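Local structure of acinetobacter secreted protease CpaA (Acinetobacter nosocomialis M2, 6O38) at residues S6-N11 with N29-K34; D22-L27 with K47-S52; L36-N41 with S58-S63; T65-E70 with W91-A96; D78-I83 with T113-K118. The protein is a secreted zinc metalloprotease, probably exported by the type II secretion system, that forms a complex with its chaperone CpaB. All blocks are in the same frame, centred on the assembly; numbering follows the deposited sequence.

Interaction 1: residues S6-N11 with N29-K34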
# COMPACT_ATOMS: atom_id res chain seq x y z
N SER A 6 17.90 20.19 25.01
CA SER A 6 18.46 19.72 23.75
C SER A 6 18.76 18.23 23.89
O SER A 6 18.78 17.71 25.01
CB SER A 6 19.73 20.50 23.38
OG SER A 6 20.73 20.34 24.36
N PRO A 7 18.97 17.52 22.77
CA PRO A 7 19.30 16.09 22.87
C PRO A 7 20.49 15.78 23.78
O PRO A 7 20.39 14.87 24.61
CB PRO A 7 19.58 15.71 21.41
CG PRO A 7 18.70 16.61 20.63
CD PRO A 7 18.69 17.92 21.38
N ASN A 8 21.60 16.51 23.64
CA ASN A 8 22.76 16.25 24.49
C ASN A 8 22.43 16.44 25.97
O ASN A 8 23.06 15.82 26.83
CB ASN A 8 23.93 17.14 24.08
CG ASN A 8 24.50 16.78 22.72
OD1 ASN A 8 25.00 17.64 22.00
ND2 ASN A 8 24.41 15.50 22.37
N GLN A 9 21.45 17.29 26.27
CA GLN A 9 20.97 17.48 27.64
C GLN A 9 19.81 16.56 27.98
O GLN A 9 19.19 16.73 29.03
CB GLN A 9 20.56 18.94 27.84
CG GLN A 9 21.68 19.94 27.64
CD GLN A 9 21.17 21.35 27.44
OE1 GLN A 9 20.09 21.56 26.89
NE2 GLN A 9 21.95 22.33 27.88
N ASN A 10 19.51 15.58 27.12
CA ASN A 10 18.36 14.70 27.30
C ASN A 10 18.75 13.26 27.00
O ASN A 10 17.99 12.50 26.39
CB ASN A 10 17.19 15.14 26.42
CG ASN A 10 15.87 14.54 26.87
OD1 ASN A 10 15.61 14.40 28.06
ND2 ASN A 10 15.02 14.19 25.91
N ASN A 11 19.95 12.86 27.43
CA ASN A 11 20.48 11.51 27.19
C ASN A 11 20.53 11.17 25.71
O ASN A 11 20.39 10.00 25.33
CB ASN A 11 19.69 10.45 27.95
CG ASN A 11 20.12 10.32 29.40
OD1 ASN A 11 21.19 10.77 29.78
ND2 ASN A 11 19.28 9.68 30.20
N ASN A 29 23.46 21.31 14.82
CA ASN A 29 24.29 20.38 14.06
C ASN A 29 25.06 19.44 14.98
O ASN A 29 25.13 18.23 14.72
CB ASN A 29 25.26 21.16 13.16
CG ASN A 29 24.62 21.59 11.86
OD1 ASN A 29 23.71 20.93 11.35
ND2 ASN A 29 25.10 22.70 11.30
N GLY A 30 25.63 19.96 16.06
CA GLY A 30 26.29 19.14 17.05
C GLY A 30 25.38 18.59 18.13
O GLY A 30 25.84 17.85 19.00
N ASN A 31 24.09 18.93 18.09
CA ASN A 31 23.12 18.51 19.10
C ASN A 31 21.83 18.18 18.35
O ASN A 31 20.98 19.05 18.13
CB ASN A 31 22.91 19.61 20.13
CG ASN A 31 22.46 19.08 21.47
OD1 ASN A 31 21.85 18.01 21.56
ND2 ASN A 31 22.76 19.82 22.53
N TRP A 32 21.68 16.91 17.97
CA TRP A 32 20.62 16.52 17.05
C TRP A 32 20.20 15.08 17.30
O TRP A 32 21.00 14.25 17.73
CB TRP A 32 21.07 16.70 15.59
CG TRP A 32 20.16 16.06 14.58
CD1 TRP A 32 19.05 16.61 14.01
CD2 TRP A 32 20.29 14.75 14.02
NE1 TRP A 32 18.48 15.72 13.13
CE2 TRP A 32 19.23 14.57 13.12
CE3 TRP A 32 21.21 13.71 14.19
CZ2 TRP A 32 19.05 13.40 12.39
CZ3 TRP A 32 21.03 12.54 13.47
CH2 TRP A 32 19.96 12.40 12.58
N VAL A 33 18.92 14.81 17.04
CA VAL A 33 18.37 13.46 17.05
C VAL A 33 17.32 13.39 15.95
O VAL A 33 16.68 14.39 15.62
CB VAL A 33 17.79 13.09 18.43
CG1 VAL A 33 16.56 13.92 18.74
CG2 VAL A 33 17.49 11.60 18.51
N LYS A 34 17.15 12.20 15.37
CA LYS A 34 16.29 12.07 14.20
C LYS A 34 14.81 12.04 14.58
O LYS A 34 14.00 12.78 14.00
CB LYS A 34 16.67 10.82 13.41
CG LYS A 34 16.15 10.82 11.98
CD LYS A 34 16.62 9.59 11.21
CE LYS A 34 16.44 9.78 9.71
NZ LYS A 34 17.27 10.91 9.20
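Asn31 reaches into the turn formed by Ser6-Asn10 and addresses it with both ends of its amide. OD1 accepts from the backbone N of Asn8 at 2.6 Å, with an N-H...O angle of 161° and the donor tilted slightly from the carbonyl plane. ND2 makes a weak, strongly bent bond to Ser6 OG (2.8 Å). With CG anti to the backbone N (chi1 -154°), the Asn31 side chain extends far enough across the gap to span Ser6 to Asn8. The Asn8 amide comes from the opposite direction and lies against that of Asn31, the two planes 26° apart; its ND2 turns elsewhere, to Asn12 OD1. Ser6 OG is also weakly bonded to Gln9 OE1, which ties the hydroxyl back into its own turn. Outside this polar patch the Pro7 ring crosses Val33, CG lying 3.9 Å from Val33 CG1, and the same proline also packs on Phe25 and Leu27 of strand 22-27. Both segments are loops, one leading into that strand and the other leaving it. Without any backbone-to-backbone bond between them, the polar join rests on one asparagine amide, whose acceptor end makes the firmer of its two bonds.

Interaction 2: residues D22-L27 with K47-S52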
# COMPACT_ATOMS: atom_id res chain seq x y z
N ASP A 22 7.08 25.40 30.78
CA ASP A 22 7.42 26.12 29.56
C ASP A 22 8.78 25.61 29.10
O ASP A 22 9.81 26.06 29.60
CB ASP A 22 7.42 27.63 29.78
CG ASP A 22 7.51 28.41 28.49
OD1 ASP A 22 7.37 27.81 27.41
OD2 ASP A 22 7.72 29.64 28.56
N LEU A 23 8.78 24.69 28.14
CA LEU A 23 9.98 24.01 27.70
C LEU A 23 10.29 24.37 26.25
O LEU A 23 9.39 24.58 25.43
CB LEU A 23 9.83 22.49 27.84
CG LEU A 23 11.02 21.60 27.46
CD1 LEU A 23 12.28 22.06 28.18
CD2 LEU A 23 10.71 20.15 27.79
N GLU A 24 11.58 24.44 25.94
CA GLU A 24 12.06 24.73 24.59
C GLU A 24 13.12 23.71 24.22
O GLU A 24 14.21 23.69 24.81
CB GLU A 24 12.61 26.16 24.50
CG GLU A 24 12.89 26.62 23.08
CD GLU A 24 13.01 28.13 22.98
OE1 GLU A 24 13.77 28.72 23.77
OE2 GLU A 24 12.34 28.71 22.10
N PHE A 25 12.81 22.86 23.24
CA PHE A 25 13.71 21.80 22.80
C PHE A 25 14.37 22.23 21.49
O PHE A 25 13.69 22.43 20.48
CB PHE A 25 12.94 20.49 22.61
CG PHE A 25 13.81 19.27 22.52
CD1 PHE A 25 14.31 18.68 23.66
CD2 PHE A 25 14.12 18.72 21.29
CE1 PHE A 25 15.11 17.55 23.58
CE2 PHE A 25 14.92 17.59 21.20
CZ PHE A 25 15.41 17.01 22.35
N SER A 26 15.69 22.37 21.52
CA SER A 26 16.44 22.91 20.39
C SER A 26 17.32 21.83 19.76
O SER A 26 17.94 21.03 20.46
CB SER A 26 17.32 24.09 20.83
OG SER A 26 16.52 25.16 21.31
N LEU A 27 17.36 21.83 18.43
CA LEU A 27 18.19 20.91 17.66
C LEU A 27 19.24 21.71 16.90
O LEU A 27 18.92 22.75 16.29
CB LEU A 27 17.34 20.09 16.68
CG LEU A 27 16.32 19.12 17.28
CD1 LEU A 27 15.18 18.87 16.31
CD2 LEU A 27 17.00 17.81 17.65
N LYS A 47 3.63 24.22 27.90
CA LYS A 47 4.03 24.69 26.58
C LYS A 47 5.36 24.06 26.19
O LYS A 47 6.31 24.06 26.98
CB LYS A 47 4.14 26.21 26.54
CG LYS A 47 4.65 26.76 25.22
CD LYS A 47 4.80 28.28 25.26
CE LYS A 47 3.46 28.97 25.46
NZ LYS A 47 3.59 30.45 25.43
N ILE A 48 5.42 23.51 24.98
CA ILE A 48 6.64 22.94 24.42
C ILE A 48 6.88 23.58 23.06
O ILE A 48 5.97 23.64 22.23
CB ILE A 48 6.55 21.41 24.29
CG1 ILE A 48 6.59 20.75 25.67
CG2 ILE A 48 7.67 20.88 23.41
CD1 ILE A 48 6.67 19.24 25.62
N THR A 49 8.10 24.06 22.84
CA THR A 49 8.49 24.67 21.57
C THR A 49 9.71 23.96 21.02
O THR A 49 10.73 23.83 21.72
CB THR A 49 8.77 26.17 21.75
OG1 THR A 49 7.58 26.84 22.19
CG2 THR A 49 9.24 26.78 20.43
N ILE A 50 9.62 23.50 19.78
CA ILE A 50 10.70 22.77 19.12
C ILE A 50 11.31 23.68 18.07
O ILE A 50 10.62 24.15 17.15
CB ILE A 50 10.19 21.46 18.49
CG1 ILE A 50 9.52 20.58 19.54
CG2 ILE A 50 11.34 20.72 17.82
CD1 ILE A 50 8.94 19.30 18.98
N ARG A 51 12.62 23.93 18.19
CA ARG A 51 13.38 24.69 17.21
C ARG A 51 14.47 23.81 16.63
O ARG A 51 14.94 22.86 17.27
CB ARG A 51 14.00 25.95 17.83
CG ARG A 51 12.99 27.00 18.27
CD ARG A 51 13.71 28.22 18.83
NE ARG A 51 12.77 29.27 19.23
CZ ARG A 51 13.15 30.43 19.76
NH1 ARG A 51 12.23 31.33 20.10
NH2 ARG A 51 14.43 30.69 19.96
N SER A 52 14.89 24.12 15.40
CA SER A 52 15.91 23.34 14.73
C SER A 52 16.76 24.24 13.85
O SER A 52 16.22 25.00 13.03
CB SER A 52 15.29 22.22 13.90
OG SER A 52 16.29 21.51 13.18
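Glu24 reaches diagonally to Arg51, two residues beyond its partner Thr49, across the parallel neighbouring strands 22-27 and 47-52 of the first StcE-type beta-sandwich domain. Glu24 CG leaves anti to the backbone N (chi1 -169°), which lets the extended chain lean over Thr49, its end coming nearer the neighbouring strand. CB lies 4.1 Å from Thr49 O and CG 3.8 Å from the same oxygen. CD then sits over the centre of the Arg51 guanidinium, 3.9 Å above its plane. At the tip, OE2 forms a salt bridge with Arg51 NE at 3.0 Å, but from well out of the guanidinium plane; no N-H points at it and the attraction is one of charge. Carboxylate and guanidinium are turned 54° against each other. On the same face Asp22 and Lys47 lie side by side, Asp22 OD1 resting against Lys47 CD at 3.4 Å.

Beneath these side chains the backbones follow the parallel pattern, with N-H groups of Leu23, Phe25 and Leu27 bonded to Lys47 O, Thr49 O and Arg51 O, and those of Thr49 and Arg51 to Leu23 O and Phe25 O. The other face carries Leu23, Phe25, Leu27, Ile48 and Ile50; Phe25, Leu27 and Ile50 pack on Leu36 of the facing sheet. Between the two strands the apolar touch is light: Leu23 CB meets Ile48 CG1 at 4.3 Å.

Interaction 3: residues L36-N41 with S58-S63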
# COMPACT_ATOMS: atom_id res chain seq x y z
N LEU A 36 11.67 12.46 17.27
CA LEU A 36 11.26 13.20 18.45
C LEU A 36 9.83 12.83 18.81
O LEU A 36 9.05 12.36 17.98
CB LEU A 36 11.36 14.71 18.22
CG LEU A 36 12.74 15.38 18.17
CD1 LEU A 36 13.47 15.06 16.88
CD2 LEU A 36 12.60 16.88 18.35
N SER A 37 9.48 13.05 20.08
CA SER A 37 8.14 12.76 20.57
C SER A 37 7.84 13.64 21.77
O SER A 37 8.75 14.04 22.51
CB SER A 37 7.98 11.28 20.94
OG SER A 37 8.82 10.94 22.03
N LEU A 38 6.56 13.95 21.95
CA LEU A 38 6.05 14.74 23.07
C LEU A 38 5.61 13.82 24.21
O LEU A 38 5.18 12.69 23.97
CB LEU A 38 4.88 15.61 22.62
CG LEU A 38 5.19 16.63 21.53
CD1 LEU A 38 3.94 17.39 21.12
CD2 LEU A 38 6.27 17.60 21.99
N PRO A 39 5.72 14.28 25.45
CA PRO A 39 5.38 13.41 26.58
C PRO A 39 3.87 13.23 26.73
O PRO A 39 3.10 14.17 26.50
CB PRO A 39 5.97 14.14 27.79
CG PRO A 39 5.94 15.58 27.39
CD PRO A 39 6.20 15.60 25.90
N THR A 40 3.47 12.02 27.10
CA THR A 40 2.05 11.75 27.34
C THR A 40 1.60 12.34 28.67
O THR A 40 0.54 12.98 28.74
CB THR A 40 1.80 10.24 27.31
OG1 THR A 40 2.85 9.56 28.00
CG2 THR A 40 1.72 9.74 25.88
N ASN A 41 2.38 12.14 29.73
CA ASN A 41 2.07 12.75 31.02
C ASN A 41 2.41 14.23 30.97
O ASN A 41 3.53 14.61 30.61
CB ASN A 41 2.85 12.05 32.13
CG ASN A 41 2.00 11.74 33.34
OD1 ASN A 41 0.77 11.74 33.26
ND2 ASN A 41 2.64 11.46 34.47
N SER A 58 14.53 16.44 11.12
CA SER A 58 14.01 15.66 12.24
C SER A 58 12.54 15.37 12.00
O SER A 58 11.87 16.03 11.20
CB SER A 58 14.21 16.40 13.57
OG SER A 58 15.58 16.55 13.87
N TYR A 59 12.03 14.37 12.72
CA TYR A 59 10.66 13.90 12.54
C TYR A 59 10.00 13.72 13.89
O TYR A 59 10.58 13.10 14.79
CB TYR A 59 10.65 12.59 11.74
CG TYR A 59 11.32 12.73 10.38
CD1 TYR A 59 10.60 13.16 9.28
CD2 TYR A 59 12.66 12.44 10.22
CE1 TYR A 59 11.20 13.30 8.04
CE2 TYR A 59 13.28 12.57 8.99
CZ TYR A 59 12.54 13.00 7.90
OH TYR A 59 13.15 13.13 6.67
N LEU A 60 8.80 14.26 14.03
CA LEU A 60 8.09 14.31 15.31
C LEU A 60 6.91 13.35 15.30
O LEU A 60 6.09 13.37 14.37
CB LEU A 60 7.60 15.73 15.60
CG LEU A 60 6.71 15.90 16.83
CD1 LEU A 60 7.46 15.50 18.10
CD2 LEU A 60 6.20 17.33 16.93
N ASP A 61 6.83 12.51 16.33
CA ASP A 61 5.66 11.66 16.54
C ASP A 61 4.47 12.54 16.91
O ASP A 61 4.52 13.29 17.89
CB ASP A 61 5.95 10.64 17.63
CG ASP A 61 4.77 9.72 17.91
OD1 ASP A 61 3.81 9.71 17.11
OD2 ASP A 61 4.81 9.01 18.94
N THR A 62 3.40 12.44 16.12
CA THR A 62 2.21 13.27 16.31
C THR A 62 1.02 12.48 16.84
O THR A 62 -0.12 12.94 16.73
CB THR A 62 1.84 13.97 15.00
OG1 THR A 62 1.42 12.99 14.04
CG2 THR A 62 3.03 14.72 14.45
N SER A 63 1.27 11.29 17.40
CA SER A 63 0.17 10.42 17.80
C SER A 63 -0.61 10.98 18.99
O SER A 63 -1.79 10.66 19.16
CB SER A 63 0.70 9.03 18.13
OG SER A 63 1.70 9.08 19.13
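A short parallel pairing in the smaller, three-stranded sheet of the domain joins Leu36 of strand 35-37 to Leu60 of strand 58-61. Two backbone bonds define it, and both belong to Leu36: its N donates to Tyr59 O at 2.8 Å, and its O accepts from Asp61 N at 2.8 Å. Leu60 CA-H also leans on Leu36 O. The side chains of Leu36 and Leu60 leave on the same face. Leu60 holds CG anti to its backbone N (chi1 173°), which swings CD1 back over the partner strand, 4.0 Å from Leu36 CB and 4.3 Å from Leu38 CG. At the other end Leu36 CD1 rests on Ser58 CB (3.6 Å), while the Ser58 hydroxyl is bonded to Val33 O. On the reverse face Ser37 CB meets Asp61 CB at 3.9 Å; Tyr59 and Asp61 there pack against Glu92 and Gln89 of the chaperone CpaB. The leucines instead face strand 47-52, where Leu60 touches Ile50 and Leu38 touches Ile48. Leucines of one sheet pressed on the apolar side chains of another form the filling characteristic of a beta sandwich.

Interaction 4: residues T65-E70 with W91-A96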
# COMPACT_ATOMS: atom_id res chain seq x y z
N THR A 65 -1.00 14.35 19.56
CA THR A 65 -1.32 15.73 19.24
C THR A 65 -2.67 15.78 18.52
O THR A 65 -3.34 14.76 18.34
CB THR A 65 -0.23 16.36 18.37
OG1 THR A 65 -0.25 15.76 17.06
CG2 THR A 65 1.14 16.14 18.99
N ASN A 66 -3.07 16.98 18.11
CA ASN A 66 -4.29 17.18 17.34
C ASN A 66 -4.00 17.38 15.86
O ASN A 66 -4.88 17.85 15.12
CB ASN A 66 -5.08 18.36 17.89
CG ASN A 66 -4.39 19.69 17.67
OD1 ASN A 66 -3.16 19.77 17.70
ND2 ASN A 66 -5.17 20.74 17.44
N ILE A 67 -2.80 17.03 15.40
CA ILE A 67 -2.42 17.16 14.00
C ILE A 67 -2.79 15.85 13.29
O ILE A 67 -2.28 14.79 13.67
CB ILE A 67 -0.93 17.46 13.86
CG1 ILE A 67 -0.61 18.83 14.45
CG2 ILE A 67 -0.51 17.38 12.39
CD1 ILE A 67 0.85 19.19 14.41
N PRO A 68 -3.67 15.89 12.28
CA PRO A 68 -4.09 14.65 11.62
C PRO A 68 -2.98 13.96 10.83
O PRO A 68 -3.19 12.82 10.39
CB PRO A 68 -5.22 15.11 10.69
CG PRO A 68 -5.67 16.42 11.25
CD PRO A 68 -4.44 17.05 11.81
N LEU A 69 -1.84 14.60 10.62
CA LEU A 69 -0.73 13.96 9.94
C LEU A 69 -0.03 12.98 10.87
O LEU A 69 -0.02 13.15 12.09
CB LEU A 69 0.26 15.00 9.42
CG LEU A 69 -0.31 16.13 8.56
CD1 LEU A 69 0.80 17.05 8.06
CD2 LEU A 69 -1.11 15.57 7.39
N GLU A 70 0.56 11.94 10.28
CA GLU A 70 1.22 10.92 11.09
C GLU A 70 2.56 11.40 11.62
O GLU A 70 2.91 11.12 12.77
CB GLU A 70 1.39 9.63 10.28
CG GLU A 70 0.38 8.55 10.63
CD GLU A 70 0.49 7.33 9.74
OE1 GLU A 70 1.51 7.18 9.04
OE2 GLU A 70 -0.46 6.51 9.74
N TRP A 91 -1.70 17.33 22.82
CA TRP A 91 -0.95 18.56 22.63
C TRP A 91 -1.54 19.33 21.46
O TRP A 91 -1.51 18.85 20.32
CB TRP A 91 0.53 18.26 22.38
CG TRP A 91 1.28 17.80 23.60
CD1 TRP A 91 1.49 16.51 23.99
CD2 TRP A 91 1.94 18.62 24.57
NE1 TRP A 91 2.23 16.48 25.15
CE2 TRP A 91 2.52 17.76 25.52
CE3 TRP A 91 2.09 20.00 24.72
CZ2 TRP A 91 3.24 18.24 26.62
CZ3 TRP A 91 2.81 20.47 25.81
CH2 TRP A 91 3.37 19.59 26.74
N ILE A 92 -2.08 20.51 21.73
CA ILE A 92 -2.69 21.35 20.70
C ILE A 92 -1.60 22.18 20.04
O ILE A 92 -0.82 22.86 20.72
CB ILE A 92 -3.78 22.25 21.30
CG1 ILE A 92 -4.86 21.39 21.97
CG2 ILE A 92 -4.39 23.13 20.22
CD1 ILE A 92 -6.00 22.20 22.55
N ALA A 93 -1.53 22.12 18.71
CA ALA A 93 -0.50 22.83 17.97
C ALA A 93 -0.88 24.29 17.79
O ALA A 93 -2.05 24.64 17.59
CB ALA A 93 -0.29 22.18 16.61
N GLN A 94 0.13 25.16 17.86
CA GLN A 94 -0.03 26.60 17.68
C GLN A 94 0.69 26.98 16.38
O GLN A 94 1.87 27.33 16.39
CB GLN A 94 0.53 27.37 18.87
CG GLN A 94 0.08 26.83 20.23
CD GLN A 94 -1.40 27.06 20.49
OE1 GLN A 94 -1.96 28.08 20.09
NE2 GLN A 94 -2.03 26.11 21.17
N LEU A 95 -0.03 26.91 15.27
CA LEU A 95 0.55 27.15 13.96
C LEU A 95 0.44 28.62 13.56
O LEU A 95 -0.45 29.34 14.01
CB LEU A 95 -0.13 26.28 12.90
CG LEU A 95 -0.08 24.77 13.13
CD1 LEU A 95 -0.87 24.04 12.05
CD2 LEU A 95 1.35 24.28 13.18
N ALA A 96 1.38 29.05 12.72
CA ALA A 96 1.32 30.39 12.14
C ALA A 96 0.07 30.55 11.30
O ALA A 96 -0.13 29.82 10.32
CB ALA A 96 2.57 30.65 11.30
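The loop between strands 58-61 and 71-74 docks on strand 90-98 of the first StcE-type beta-sandwich domain, with Asn66 gripping the backbone of Trp91-Ala93. Thr65 and Trp91 are linked by a single backbone bridge, too short to be a strand pairing. Asn66 makes both hydrogen bonds of the contact. Its backbone N donates to Trp91 O at 3.3 Å, from a position tilted 34° off the carbonyl plane. Its side-chain OD1 accepts from Ala93 N at 3.0 Å, again somewhat out of plane, along a reasonably straight N-H (153°). Main chain and side chain of one residue thus hold the carbonyl and the N-H of two residues placed alternately on the strand, and OD1 takes the place that Asn66's own backbone O would have in a regular parallel pairing. Asn66 CG lies between the backbone N and the carbonyl carbon (chi1 68°), which turns the amide so that OD1 meets Ala93 N and ND2 lies beside Ile92 CG2.

Thr65 crosses Trp91 at about a right angle, CG2 against CB; its OG1 bonds to Thr62 O, and the Trp91 indole is held through NE1 by Pro39 O. Farther along the loop, Glu70 OE1 accepts a hydrogen bond from Asn96 N of the chaperone CpaB. Beyond the polar grip the contact turns apolar: the CG1 branch of Ile67 ends near the strand, its CD1 3.9 Å from Ala93 CB.

Interaction 5: residues D78-I83 with T113-K118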
# COMPACT_ATOMS: atom_id res chain seq x y z
N ASP A 78 12.54 25.83 11.32
CA ASP A 78 11.18 25.60 11.77
C ASP A 78 11.05 25.86 13.27
O ASP A 78 11.97 25.61 14.05
CB ASP A 78 10.73 24.17 11.45
CG ASP A 78 10.31 24.00 10.00
OD1 ASP A 78 9.84 24.99 9.40
OD2 ASP A 78 10.46 22.88 9.46
N VAL A 79 9.88 26.36 13.66
CA VAL A 79 9.55 26.63 15.06
C VAL A 79 8.14 26.11 15.29
O VAL A 79 7.16 26.73 14.87
CB VAL A 79 9.65 28.13 15.40
CG1 VAL A 79 9.20 28.37 16.84
CG2 VAL A 79 11.07 28.63 15.19
N TYR A 80 8.03 24.96 15.95
CA TYR A 80 6.75 24.37 16.30
C TYR A 80 6.45 24.60 17.77
O TYR A 80 7.33 24.45 18.62
CB TYR A 80 6.73 22.87 15.99
CG TYR A 80 6.85 22.54 14.52
CD1 TYR A 80 5.72 22.47 13.72
CD2 TYR A 80 8.09 22.30 13.94
CE1 TYR A 80 5.82 22.17 12.38
CE2 TYR A 80 8.20 21.99 12.60
CZ TYR A 80 7.06 21.93 11.82
OH TYR A 80 7.16 21.63 10.48
N GLN A 81 5.20 24.97 18.07
CA GLN A 81 4.78 25.26 19.43
C GLN A 81 3.53 24.46 19.75
O GLN A 81 2.56 24.47 18.98
CB GLN A 81 4.51 26.76 19.62
CG GLN A 81 4.26 27.17 21.06
CD GLN A 81 3.93 28.65 21.19
OE1 GLN A 81 4.28 29.28 22.18
NE2 GLN A 81 3.26 29.20 20.18
N PHE A 82 3.55 23.76 20.89
CA PHE A 82 2.43 22.95 21.33
C PHE A 82 2.01 23.36 22.73
O PHE A 82 2.86 23.70 23.57
CB PHE A 82 2.78 21.45 21.31
CG PHE A 82 3.08 20.91 19.94
CD1 PHE A 82 2.06 20.41 19.14
CD2 PHE A 82 4.37 20.90 19.46
CE1 PHE A 82 2.33 19.91 17.89
CE2 PHE A 82 4.65 20.40 18.20
CZ PHE A 82 3.63 19.90 17.41
N ILE A 83 0.71 23.33 22.99
CA ILE A 83 0.14 23.59 24.31
C ILE A 83 -0.76 22.42 24.66
O ILE A 83 -1.71 22.12 23.93
CB ILE A 83 -0.63 24.91 24.36
CG1 ILE A 83 0.30 26.09 24.09
CG2 ILE A 83 -1.32 25.07 25.71
CD1 ILE A 83 -0.38 27.44 24.17
N THR A 113 7.88 31.06 4.58
CA THR A 113 8.72 29.91 4.26
C THR A 113 8.61 28.80 5.30
O THR A 113 9.31 27.79 5.18
CB THR A 113 10.18 30.34 4.11
OG1 THR A 113 10.67 30.82 5.37
CG2 THR A 113 10.31 31.43 3.06
N ALA A 114 7.77 28.98 6.32
CA ALA A 114 7.59 27.95 7.33
C ALA A 114 7.02 26.68 6.71
O ALA A 114 6.15 26.73 5.83
CB ALA A 114 6.67 28.45 8.44
N THR A 115 7.52 25.53 7.17
CA THR A 115 7.08 24.25 6.64
C THR A 115 5.58 24.04 6.85
O THR A 115 4.88 23.56 5.96
CB THR A 115 7.88 23.11 7.28
OG1 THR A 115 9.25 23.19 6.87
CG2 THR A 115 7.31 21.75 6.87
N MSE A 116 5.08 24.43 8.02
CA MSE A 116 3.66 24.26 8.31
C MSE A 116 3.00 25.59 8.66
O MSE A 116 3.48 26.34 9.51
CB MSE A 116 3.46 23.27 9.45
CG MSE A 116 2.01 23.02 9.81
SE MSE A 116 1.77 21.34 10.76
CE MSE A 116 2.42 20.15 9.37
N GLN A 117 1.88 25.88 7.98
CA GLN A 117 1.14 27.11 8.19
C GLN A 117 -0.35 26.79 8.19
O GLN A 117 -0.78 25.73 7.71
CB GLN A 117 1.45 28.16 7.11
CG GLN A 117 2.93 28.49 6.97
CD GLN A 117 3.19 29.52 5.90
OE1 GLN A 117 2.54 30.57 5.86
NE2 GLN A 117 4.15 29.24 5.02
N LYS A 118 -1.14 27.71 8.73
CA LYS A 118 -2.59 27.56 8.81
C LYS A 118 -3.26 28.75 8.13
O LYS A 118 -2.95 29.90 8.44
CB LYS A 118 -3.06 27.46 10.26
CG LYS A 118 -4.57 27.40 10.41
CD LYS A 118 -4.98 26.89 11.78
CE LYS A 118 -5.80 27.93 12.54
NZ LYS A 118 -6.84 27.30 13.39
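The carboxylate of Asp78 takes hold of Thr115 at two points. Asp78 OD2 accepts from Thr115 OG1 at 2.9 Å through its syn lone pair, and Thr115 N donates to Asp78 OD1 at 3.3 Å, also on the syn side but 24° out of the carboxylate plane. With Thr115 OG1 beside the backbone N (chi1 -67°), hydroxyl and N-H present themselves together to one carboxylate. The two side chains cross at about a right angle. Next to them the end of Tyr80 comes in obliquely, OH 3.6 Å from both Thr115 CB and Thr115 CG2, while CE1 lies 3.9 Å from CB of Met116, present as selenomethionine.

A second shell fixes the polar pair: Asn75 N donates to Asp78 OD2, and Asn75 ND2 bonds to Thr115 OG1. Met116 continues onto Leu69 and Leu95. The segments belong to consecutive StcE-type beta-sandwich domains, the contact lying where strand 79-85 begins and at the start of strand 116-121. Both carboxylate oxygens thus have N-H or O-H donors in a buried setting, which would help to offset the cost of a probable negative charge there; the join between domains combines directional hydrogen bonds at Asp78 with apolar packing of Tyr80 on Met116.

In the fold
Interactions 1 to 4 lie within or at the margin of the first sandwich domain, whereas interaction 5 ties it to the second. Interaction 5 is buried; the other four are partly buried, interaction 1 having two of its seven touching residues exposed. Interactions 2 and 3 are strand pairings in the two facing sheets. Interaction 1 covers one end of the interior between them with loops; interaction 4 borders it elsewhere, Trp91 and Leu38 being in contact. Strand 79-85 of interaction 5 runs antiparallel between the strands of interactions 2 and 4. Regular backbone bonding dominates in the sheets, while side-chain amides or a carboxylate do the work in the loops. Of the five, interaction 3 has most residues within reach of CpaB; interactions 2 and 5 are not touched by it.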